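Local coordinates for protein L-iditol 2-dehydrogenase (Clostridium scindens, PDB 4OH1) that probably oxidises L-iditol or related polyols with NAD+, as a zinc-dependent member of the medium-chain alcohol dehydrogenase family, at residues 96-104 against 136-147; 187-195 against 311-320. All blocks are in the same frame, centred on the assembly; numbering follows the deposited sequence.

Contact 1: 96-104 against 136-147; sequences QKVVANYAK and YHMSQIFPIPDD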
loop_
_atom_site.group_PDB
_atom_site.type_symbol
_atom_site.label_atom_id
_atom_site.label_comp_id
_atom_site.label_asym_id
_atom_site.label_seq_id
_atom_site.Cartn_x
_atom_site.Cartn_y
_atom_site.Cartn_z
ATOM N N GLN A 96 8.719 35.137 11.914
ATOM C CA GLN A 96 8.929 33.766 11.388
ATOM C C GLN A 96 8.798 33.745 9.882
ATOM O O GLN A 96 7.846 34.266 9.353
ATOM C CB GLN A 96 7.924 32.788 11.990
ATOM C CG GLN A 96 8.229 32.484 13.451
ATOM C CD GLN A 96 7.110 31.786 14.198
ATOM O OE1 GLN A 96 6.022 31.528 13.697
ATOM N NE2 GLN A 96 7.387 31.486 15.418
ATOM N N LYS A 97 9.789 33.184 9.191
ATOM C CA LYS A 97 9.657 32.848 7.780
ATOM C C LYS A 97 8.625 31.717 7.567
ATOM O O LYS A 97 8.675 30.697 8.269
ATOM C CB LYS A 97 11.003 32.431 7.227
ATOM C CG LYS A 97 12.010 33.593 7.146
ATOM C CD LYS A 97 13.262 33.178 6.482
ATOM C CE LYS A 97 14.221 34.322 6.372
ATOM N NZ LYS A 97 15.468 33.757 5.800
ATOM N N VAL A 98 7.737 31.892 6.570
ATOM C CA VAL A 98 6.674 30.946 6.306
ATOM C C VAL A 98 6.295 30.847 4.821
ATOM O O VAL A 98 6.653 31.707 4.009
ATOM C CB VAL A 98 5.408 31.336 7.073
ATOM C CG1 VAL A 98 5.646 31.328 8.584
ATOM C CG2 VAL A 98 4.911 32.725 6.632
ATOM N N VAL A 99 5.524 29.802 4.510
ATOM C CA VAL A 99 4.789 29.691 3.289
ATOM C C VAL A 99 3.374 29.427 3.676
ATOM O O VAL A 99 3.063 29.054 4.839
ATOM C CB VAL A 99 5.287 28.615 2.358
ATOM C CG1 VAL A 99 6.699 28.918 1.903
ATOM C CG2 VAL A 99 5.222 27.227 3.013
ATOM N N ALA A 100 2.508 29.670 2.722
ATOM C CA ALA A 100 1.065 29.537 2.938
ATOM C C ALA A 100 0.448 28.559 1.944
ATOM O O ALA A 100 0.873 28.488 0.787
ATOM C CB ALA A 100 0.409 30.894 2.765
ATOM N N ASN A 101 -0.541 27.820 2.423
ATOM C CA ASN A 101 -1.385 26.988 1.612
ATOM C C ASN A 101 -2.680 27.754 1.316
ATOM O O ASN A 101 -3.405 28.057 2.223
ATOM C CB ASN A 101 -1.670 25.698 2.379
ATOM C CG ASN A 101 -2.568 24.749 1.631
ATOM O OD1 ASN A 101 -2.920 24.958 0.474
ATOM N ND2 ASN A 101 -2.935 23.667 2.291
ATOM N N TYR A 102 -2.963 28.042 0.047
ATOM C CA TYR A 102 -4.109 28.817 -0.353
ATOM C C TYR A 102 -5.390 28.145 0.098
ATOM O O TYR A 102 -6.412 28.814 0.269
ATOM C CB TYR A 102 -4.135 29.014 -1.902
ATOM C CG TYR A 102 -4.319 27.699 -2.674
ATOM C CD1 TYR A 102 -3.227 26.908 -3.019
ATOM C CD2 TYR A 102 -5.562 27.226 -2.980
ATOM C CE1 TYR A 102 -3.385 25.692 -3.687
ATOM C CE2 TYR A 102 -5.739 26.007 -3.637
ATOM C CZ TYR A 102 -4.646 25.252 -3.991
ATOM O OH TYR A 102 -4.811 24.025 -4.611
ATOM N N ALA A 103 -5.376 26.824 0.245
ATOM C CA ALA A 103 -6.631 26.075 0.438
ATOM C C ALA A 103 -6.999 26.040 1.921
ATOM O O ALA A 103 -6.166 25.724 2.740
ATOM C CB ALA A 103 -6.476 24.642 -0.102
ATOM N N LYS A 104 -8.246 26.379 2.244
ATOM C CA LYS A 104 -8.772 26.332 3.600
ATOM C C LYS A 104 -9.774 25.186 3.747
ATOM O O LYS A 104 -10.882 25.232 3.203
ATOM C CB LYS A 104 -9.460 27.649 3.939
ATOM C CG LYS A 104 -10.058 27.721 5.371
ATOM C CD LYS A 104 -9.018 27.446 6.402
ATOM C CE LYS A 104 -9.462 27.773 7.785
ATOM N NZ LYS A 104 -10.580 26.908 8.166
ATOM N N TYR A 136 -4.189 34.735 6.285
ATOM C CA TYR A 136 -4.594 33.352 6.144
ATOM C C TYR A 136 -4.955 32.851 7.537
ATOM O O TYR A 136 -4.484 33.376 8.540
ATOM C CB TYR A 136 -3.400 32.515 5.605
ATOM C CG TYR A 136 -2.940 32.862 4.208
ATOM C CD1 TYR A 136 -3.489 32.250 3.072
ATOM C CD2 TYR A 136 -2.011 33.859 4.004
ATOM C CE1 TYR A 136 -3.080 32.635 1.758
ATOM C CE2 TYR A 136 -1.597 34.215 2.732
ATOM C CZ TYR A 136 -2.120 33.602 1.622
ATOM O OH TYR A 136 -1.670 34.041 0.404
ATOM N N HIS A 137 -5.704 31.761 7.602
ATOM C CA HIS A 137 -5.950 31.090 8.880
ATOM C C HIS A 137 -4.676 30.387 9.299
ATOM O O HIS A 137 -3.923 29.912 8.450
ATOM C CB HIS A 137 -7.087 30.092 8.730
ATOM C CG HIS A 137 -7.530 29.503 10.018
ATOM N ND1 HIS A 137 -7.118 28.258 10.438
ATOM C CD2 HIS A 137 -8.365 29.966 10.972
ATOM C CE1 HIS A 137 -7.659 27.988 11.612
ATOM N NE2 HIS A 137 -8.432 29.005 11.952
HETATM N N MSE A 138 -4.412 30.332 10.589
HETATM C CA MSE A 138 -3.186 29.712 11.076
HETATM C C MSE A 138 -2.944 28.271 10.534
HETATM O O MSE A 138 -1.840 27.885 10.319
HETATM C CB MSE A 138 -3.202 29.706 12.607
HETATM C CG MSE A 138 -4.304 28.864 13.222
HETATM SE SE MSE A 138 -4.547 29.243 15.173
HETATM C CE MSE A 138 -5.938 27.862 15.535
ATOM N N SER A 139 -3.995 27.507 10.292
ATOM C CA SER A 139 -3.897 26.214 9.707
ATOM C C SER A 139 -3.290 26.241 8.311
ATOM O O SER A 139 -2.789 25.243 7.875
ATOM C CB SER A 139 -5.256 25.555 9.620
ATOM O OG SER A 139 -6.103 26.192 8.653
ATOM N N GLN A 140 -3.235 27.399 7.666
ATOM C CA GLN A 140 -2.680 27.508 6.330
ATOM C C GLN A 140 -1.251 27.904 6.359
ATOM O O GLN A 140 -0.689 28.020 5.321
ATOM C CB GLN A 140 -3.460 28.546 5.508
ATOM C CG GLN A 140 -4.922 28.172 5.387
ATOM C CD GLN A 140 -5.763 29.207 4.665
ATOM O OE1 GLN A 140 -6.435 30.011 5.311
ATOM N NE2 GLN A 140 -5.775 29.160 3.330
ATOM N N ILE A 141 -0.652 28.141 7.519
ATOM C CA ILE A 141 0.652 28.782 7.552
ATOM C C ILE A 141 1.679 27.832 8.033
ATOM O O ILE A 141 1.483 27.252 9.091
ATOM C CB ILE A 141 0.638 30.008 8.507
ATOM C CG1 ILE A 141 -0.239 31.107 7.938
ATOM C CG2 ILE A 141 2.017 30.534 8.764
ATOM C CD1 ILE A 141 0.186 31.639 6.596
ATOM N N PHE A 142 2.800 27.724 7.310
ATOM C CA PHE A 142 3.815 26.691 7.595
ATOM C C PHE A 142 5.165 27.298 7.772
ATOM O O PHE A 142 5.638 27.984 6.915
ATOM C CB PHE A 142 3.941 25.658 6.429
ATOM C CG PHE A 142 2.730 24.780 6.272
ATOM C CD1 PHE A 142 1.646 25.204 5.544
ATOM C CD2 PHE A 142 2.654 23.597 6.954
ATOM C CE1 PHE A 142 0.488 24.409 5.454
ATOM C CE2 PHE A 142 1.507 22.786 6.873
ATOM C CZ PHE A 142 0.437 23.197 6.098
ATOM N N PRO A 143 5.833 27.006 8.858
ATOM C CA PRO A 143 7.157 27.602 8.977
ATOM C C PRO A 143 8.215 26.858 8.176
ATOM O O PRO A 143 8.127 25.642 7.971
ATOM C CB PRO A 143 7.458 27.511 10.474
ATOM C CG PRO A 143 6.777 26.303 10.860
ATOM C CD PRO A 143 5.448 26.306 10.074
ATOM N N ILE A 144 9.221 27.605 7.779
ATOM C CA ILE A 144 10.372 27.095 7.057
ATOM C C ILE A 144 11.660 27.507 7.802
ATOM O O ILE A 144 11.603 28.282 8.708
ATOM C CB ILE A 144 10.338 27.619 5.622
ATOM C CG1 ILE A 144 10.567 29.122 5.583
ATOM C CG2 ILE A 144 8.958 27.309 4.979
ATOM C CD1 ILE A 144 10.439 29.693 4.174
ATOM N N PRO A 145 12.824 26.977 7.426
ATOM C CA PRO A 145 13.987 27.271 8.228
ATOM C C PRO A 145 14.328 28.762 8.341
ATOM O O PRO A 145 14.137 29.532 7.393
ATOM C CB PRO A 145 15.096 26.541 7.464
ATOM C CG PRO A 145 14.430 25.406 6.903
ATOM C CD PRO A 145 13.117 25.939 6.434
ATOM N N ASP A 146 14.858 29.172 9.481
ATOM C CA ASP A 146 15.219 30.576 9.693
ATOM C C ASP A 146 16.182 31.095 8.669
ATOM O O ASP A 146 16.083 32.225 8.230
ATOM C CB ASP A 146 15.824 30.744 11.059
ATOM C CG ASP A 146 14.870 30.348 12.152
ATOM O OD1 ASP A 146 13.644 30.343 11.877
ATOM O OD2 ASP A 146 15.342 30.014 13.257
ATOM N N ASP A 147 17.096 30.267 8.246
ATOM C CA ASP A 147 18.033 30.627 7.193
ATOM C C ASP A 147 17.542 30.301 5.773
ATOM O O ASP A 147 18.313 30.237 4.850
ATOM C CB ASP A 147 19.356 29.883 7.466
ATOM C CG ASP A 147 19.212 28.337 7.399
ATOM O OD1 ASP A 147 18.090 27.801 7.575
ATOM O OD2 ASP A 147 20.237 27.649 7.159
HETATM O O HOH W 1 10.146 30.047 10.540
HETATM O O HOH W 2 11.949 32.240 10.566
#
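Val99 and Phe142 form the hydrogen-bonded pair of a short antiparallel strand pairing in the GroES-like catalytic domain. Their two backbone bonds join strand 97-100 to strand 141-143. Val98 and Ala100 lie on one face of the sheet with Ile141. There the methyl of Ala100 is a small bump set over the centre of the Tyr136 ring, with Ala100 CB 3.7 Å above its plane. Ile141 fills in alongside, with Ile141 CG2 at 3.7 Å from Val98 CG1. On the other face Val99 CG2 packs on Phe142 CB, and helix 305-311 covers both side chains. Asn101 CB meets the edge of the Phe142 ring.

Beyond the strands, Gln140 plugs the turn of 101-103. Gln140 NE2 donates to Asn101 O at 2.8 Å, and its OE1 accepts from His137 N. These two bonds hold the amide at both ends. Lys104 bends at chi2 (56°), which lays CE over a face of the His137 ring. Arg113 of a second subunit makes a cation-pi contact with Phe142. At the far end Lys97 stretches past Ile144 CG1, and Lys97 NZ donates to Ala148 O and, at 2.9 Å, to Asp146 O.

Contact 2: 187-195 against 311-320; sequences MMLVQLARL and MIPRMDFSKI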
loop_
_atom_site.group_PDB
_atom_site.type_symbol
_atom_site.label_atom_id
_atom_site.label_comp_id
_atom_site.label_asym_id
_atom_site.label_seq_id
_atom_site.Cartn_x
_atom_site.Cartn_y
_atom_site.Cartn_z
HETATM N N MSE A 187 9.877 20.087 -14.788
HETATM C CA MSE A 187 11.253 20.092 -14.334
HETATM C C MSE A 187 11.285 19.590 -12.900
HETATM O O MSE A 187 12.140 18.821 -12.514
HETATM C CB MSE A 187 11.853 21.483 -14.405
HETATM C CG MSE A 187 12.017 22.041 -15.816
HETATM SE SE MSE A 187 12.945 20.776 -17.036
HETATM C CE MSE A 187 11.423 19.818 -17.797
HETATM N N MSE A 188 10.322 19.957 -12.098
HETATM C CA MSE A 188 10.266 19.408 -10.738
HETATM C C MSE A 188 10.041 17.876 -10.731
HETATM O O MSE A 188 10.608 17.190 -9.898
HETATM C CB MSE A 188 9.152 20.061 -9.923
HETATM C CG MSE A 188 9.364 21.545 -9.774
HETATM SE SE MSE A 188 8.022 22.484 -8.647
HETATM C CE MSE A 188 7.816 24.009 -9.903
ATOM N N LEU A 189 9.182 17.374 -11.615
ATOM C CA LEU A 189 9.006 15.924 -11.768
ATOM C C LEU A 189 10.311 15.238 -12.237
ATOM O O LEU A 189 10.611 14.138 -11.822
ATOM C CB LEU A 189 7.884 15.615 -12.716
ATOM C CG LEU A 189 6.512 15.925 -12.109
ATOM C CD1 LEU A 189 5.468 15.861 -13.208
ATOM C CD2 LEU A 189 6.178 14.965 -10.965
ATOM N N VAL A 190 11.093 15.882 -13.074
ATOM C CA VAL A 190 12.355 15.287 -13.461
ATOM C C VAL A 190 13.203 15.077 -12.197
ATOM O O VAL A 190 13.736 13.975 -11.944
ATOM C CB VAL A 190 13.134 16.097 -14.502
ATOM C CG1 VAL A 190 14.539 15.599 -14.640
ATOM C CG2 VAL A 190 12.447 16.024 -15.876
ATOM N N GLN A 191 13.339 16.121 -11.396
ATOM C CA GLN A 191 14.166 16.054 -10.195
ATOM C C GLN A 191 13.621 15.043 -9.207
ATOM O O GLN A 191 14.397 14.300 -8.595
ATOM C CB GLN A 191 14.337 17.414 -9.559
ATOM C CG GLN A 191 15.167 18.363 -10.450
ATOM C CD GLN A 191 15.672 19.607 -9.756
ATOM O OE1 GLN A 191 15.890 19.599 -8.551
ATOM N NE2 GLN A 191 15.942 20.657 -10.531
ATOM N N LEU A 192 12.305 15.011 -9.055
ATOM C CA LEU A 192 11.676 14.086 -8.158
ATOM C C LEU A 192 11.715 12.665 -8.650
ATOM O O LEU A 192 11.740 11.743 -7.811
ATOM C CB LEU A 192 10.213 14.465 -7.874
ATOM C CG LEU A 192 9.961 15.703 -7.032
ATOM C CD1 LEU A 192 8.520 15.958 -7.005
ATOM C CD2 LEU A 192 10.508 15.576 -5.619
ATOM N N ALA A 193 11.685 12.464 -9.968
ATOM C CA ALA A 193 11.817 11.110 -10.508
ATOM C C ALA A 193 13.221 10.620 -10.192
ATOM O O ALA A 193 13.360 9.492 -9.786
ATOM C CB ALA A 193 11.561 11.035 -11.988
ATOM N N ARG A 194 14.249 11.472 -10.297
ATOM C CA ARG A 194 15.549 11.035 -9.898
ATOM C C ARG A 194 15.615 10.626 -8.427
ATOM O O ARG A 194 16.261 9.615 -8.084
ATOM C CB ARG A 194 16.586 12.123 -10.102
ATOM C CG ARG A 194 16.967 12.321 -11.521
ATOM C CD ARG A 194 18.153 11.422 -11.826
ATOM N NE ARG A 194 18.636 11.553 -13.186
ATOM C CZ ARG A 194 19.693 10.908 -13.669
ATOM N NH1 ARG A 194 20.410 10.086 -12.900
ATOM N NH2 ARG A 194 20.040 11.088 -14.928
ATOM N N LEU A 195 14.927 11.398 -7.589
ATOM C CA LEU A 195 14.979 11.242 -6.127
ATOM C C LEU A 195 13.997 10.195 -5.690
ATOM O O LEU A 195 13.816 9.997 -4.508
ATOM C CB LEU A 195 14.655 12.553 -5.377
ATOM C CG LEU A 195 15.719 13.617 -5.592
ATOM C CD1 LEU A 195 15.146 14.967 -5.278
ATOM C CD2 LEU A 195 16.895 13.349 -4.707
HETATM N N MSE A 311 11.752 18.843 1.374
HETATM C CA MSE A 311 12.404 18.535 0.088
HETATM C C MSE A 311 13.140 19.701 -0.565
HETATM O O MSE A 311 14.070 19.543 -1.385
HETATM C CB MSE A 311 11.373 18.067 -0.897
HETATM C CG MSE A 311 10.791 16.716 -0.558
HETATM SE SE MSE A 311 12.160 15.276 -0.539
HETATM C CE MSE A 311 12.950 15.298 -2.337
ATOM N N ILE A 312 12.716 20.892 -0.236
ATOM C CA ILE A 312 13.304 22.069 -0.877
ATOM C C ILE A 312 14.809 22.001 -0.877
ATOM O O ILE A 312 15.379 22.164 -1.944
ATOM C CB ILE A 312 12.815 23.401 -0.288
ATOM C CG1 ILE A 312 11.306 23.589 -0.472
ATOM C CG2 ILE A 312 13.567 24.563 -0.876
ATOM C CD1 ILE A 312 10.876 23.850 -1.867
ATOM N N PRO A 313 15.470 21.745 0.261
ATOM C CA PRO A 313 16.954 21.687 0.145
ATOM C C PRO A 313 17.502 20.554 -0.760
ATOM O O PRO A 313 18.693 20.554 -1.072
ATOM C CB PRO A 313 17.450 21.476 1.587
ATOM C CG PRO A 313 16.243 21.749 2.456
ATOM C CD PRO A 313 15.015 21.534 1.627
ATOM N N ARG A 314 16.686 19.587 -1.128
ATOM C CA ARG A 314 17.115 18.535 -2.051
ATOM C C ARG A 314 16.904 18.902 -3.512
ATOM O O ARG A 314 17.310 18.175 -4.374
ATOM C CB ARG A 314 16.328 17.227 -1.811
ATOM C CG ARG A 314 16.648 16.509 -0.466
ATOM C CD ARG A 314 18.156 16.343 -0.109
ATOM N NE ARG A 314 18.344 15.195 0.805
ATOM C CZ ARG A 314 19.289 15.052 1.739
ATOM N NH1 ARG A 314 20.165 16.005 1.976
ATOM N NH2 ARG A 314 19.395 13.909 2.436
HETATM N N MSE A 315 16.195 19.975 -3.795
HETATM C CA MSE A 315 15.857 20.327 -5.147
HETATM C C MSE A 315 16.866 21.358 -5.581
HETATM O O MSE A 315 17.474 21.986 -4.751
HETATM C CB MSE A 315 14.513 21.023 -5.232
HETATM C CG MSE A 315 13.369 20.329 -4.634
HETATM SE SE MSE A 315 13.104 18.659 -5.598
HETATM C CE MSE A 315 12.367 19.417 -7.224
ATOM N N ASP A 316 17.007 21.570 -6.869
ATOM C CA ASP A 316 17.884 22.672 -7.367
ATOM C C ASP A 316 17.049 23.571 -8.240
ATOM O O ASP A 316 16.733 23.227 -9.398
ATOM C CB ASP A 316 19.006 22.104 -8.171
ATOM C CG ASP A 316 19.934 23.182 -8.744
ATOM O OD1 ASP A 316 19.639 24.370 -8.635
ATOM O OD2 ASP A 316 20.954 22.813 -9.314
ATOM N N PHE A 317 16.652 24.709 -7.708
ATOM C CA PHE A 317 15.708 25.540 -8.429
ATOM C C PHE A 317 16.432 26.492 -9.329
ATOM O O PHE A 317 15.808 27.276 -10.009
ATOM C CB PHE A 317 14.783 26.303 -7.484
ATOM C CG PHE A 317 13.769 25.442 -6.830
ATOM C CD1 PHE A 317 12.884 24.709 -7.577
ATOM C CD2 PHE A 317 13.739 25.274 -5.493
ATOM C CE1 PHE A 317 11.980 23.857 -6.969
ATOM C CE2 PHE A 317 12.816 24.436 -4.900
ATOM C CZ PHE A 317 11.932 23.756 -5.634
ATOM N N SER A 318 17.754 26.435 -9.360
ATOM C CA SER A 318 18.481 27.325 -10.267
ATOM C C SER A 318 18.236 26.842 -11.690
ATOM O O SER A 318 18.517 27.503 -12.608
ATOM C CB SER A 318 19.953 27.255 -9.970
ATOM O OG SER A 318 20.479 25.974 -10.333
ATOM N N LYS A 319 17.629 25.684 -11.848
ATOM C CA LYS A 319 17.338 25.129 -13.147
ATOM C C LYS A 319 15.867 25.197 -13.507
ATOM O O LYS A 319 15.432 24.610 -14.487
ATOM C CB LYS A 319 17.718 23.653 -13.051
ATOM C CG LYS A 319 19.213 23.503 -12.820
ATOM C CD LYS A 319 19.634 22.070 -12.815
ATOM C CE LYS A 319 21.105 21.931 -12.620
ATOM N NZ LYS A 319 21.279 20.589 -12.007
ATOM N N ILE A 320 15.096 25.911 -12.700
ATOM C CA ILE A 320 13.668 25.931 -12.823
ATOM C C ILE A 320 13.167 27.354 -12.777
ATOM O O ILE A 320 12.427 27.782 -13.677
ATOM C CB ILE A 320 13.052 25.103 -11.697
ATOM C CG1 ILE A 320 13.501 23.627 -11.839
ATOM C CG2 ILE A 320 11.533 25.223 -11.712
ATOM C CD1 ILE A 320 12.917 22.660 -10.789
HETATM O O HOH W 3 17.360 17.774 -7.197
#
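Gln191 reaches from helix 184-194 to the backbone of Asp316 and binds it twice. Gln191 OE1 accepts from Asp316 N at 2.8 Å, in the carbonyl plane and on a lone pair. Gln191 NE2 donates to Asp316 O at 2.9 Å, and that oxygen lies nearly in the amide plane. The helix begins within what is probably the glycine-rich turn of the Rossmann-type domain. Segment 311-320 runs from the end of helix 305-311 through a 3-10 segment and loop to strand 321-326.

The tight part is apolar. Met315 is a selenomethionine, like the other methionines here. It bends at chi2 and chi3, which curls Met315 CE back against Gln191 CB at 3.7 Å. Its SE lies beside Leu192 CD2. Leu195 and Met311 meet tip to tip, Leu195 CD1 to Met311 CE at 3.7 Å. At the start of the helix segment, Ile320 wedges against Met187 CB through CG1 and crosses Met188 at about a right angle. Leu159 of helix 156-168 also packs on Met315.

The looser side is polar. A water donates to Gln191 OE1 and to Arg314 O, bridging helix and loop. Arg314 turns its guanidinium away to a salt bridge with Asp220 of a third subunit. Asp316 OD1 accepts from Ser318 N in an Asx turn, while Asp316 OD2 has a long salt bridge to Lys319 NZ at 3.5 Å.

Gln191 NE2 also donates to Asn217 OD1, and OE1 takes both Asp316 N and the water. Four hydrogen bonds thus grip one buried amide. They fix its flip and satisfy its polar atoms beside the apolar patch of Met315, Leu192 and Ile320.

Contact 1 closes before contact 2 opens along the chain. Their centres are about 21 Å apart, and their nearest atoms about 6 Å. They do not touch. Contact 1 belongs to the mixed sheet of the GroES-like catalytic domain, contact 2 to a Rossmann-type helix and the segment that ends helix 305-311. Helix 305-311 packs on Val99 and Phe142 of contact 1 and continues into the segment docked on the Rossmann helix. It thus joins the two domains beside the zinc site of Cys46, His74, Glu75 and Glu157. The Tyr102 side chain is about 6 Å from that zinc ion, and that of Met188 about 8 Å. The contacts meet different neighbouring subunits.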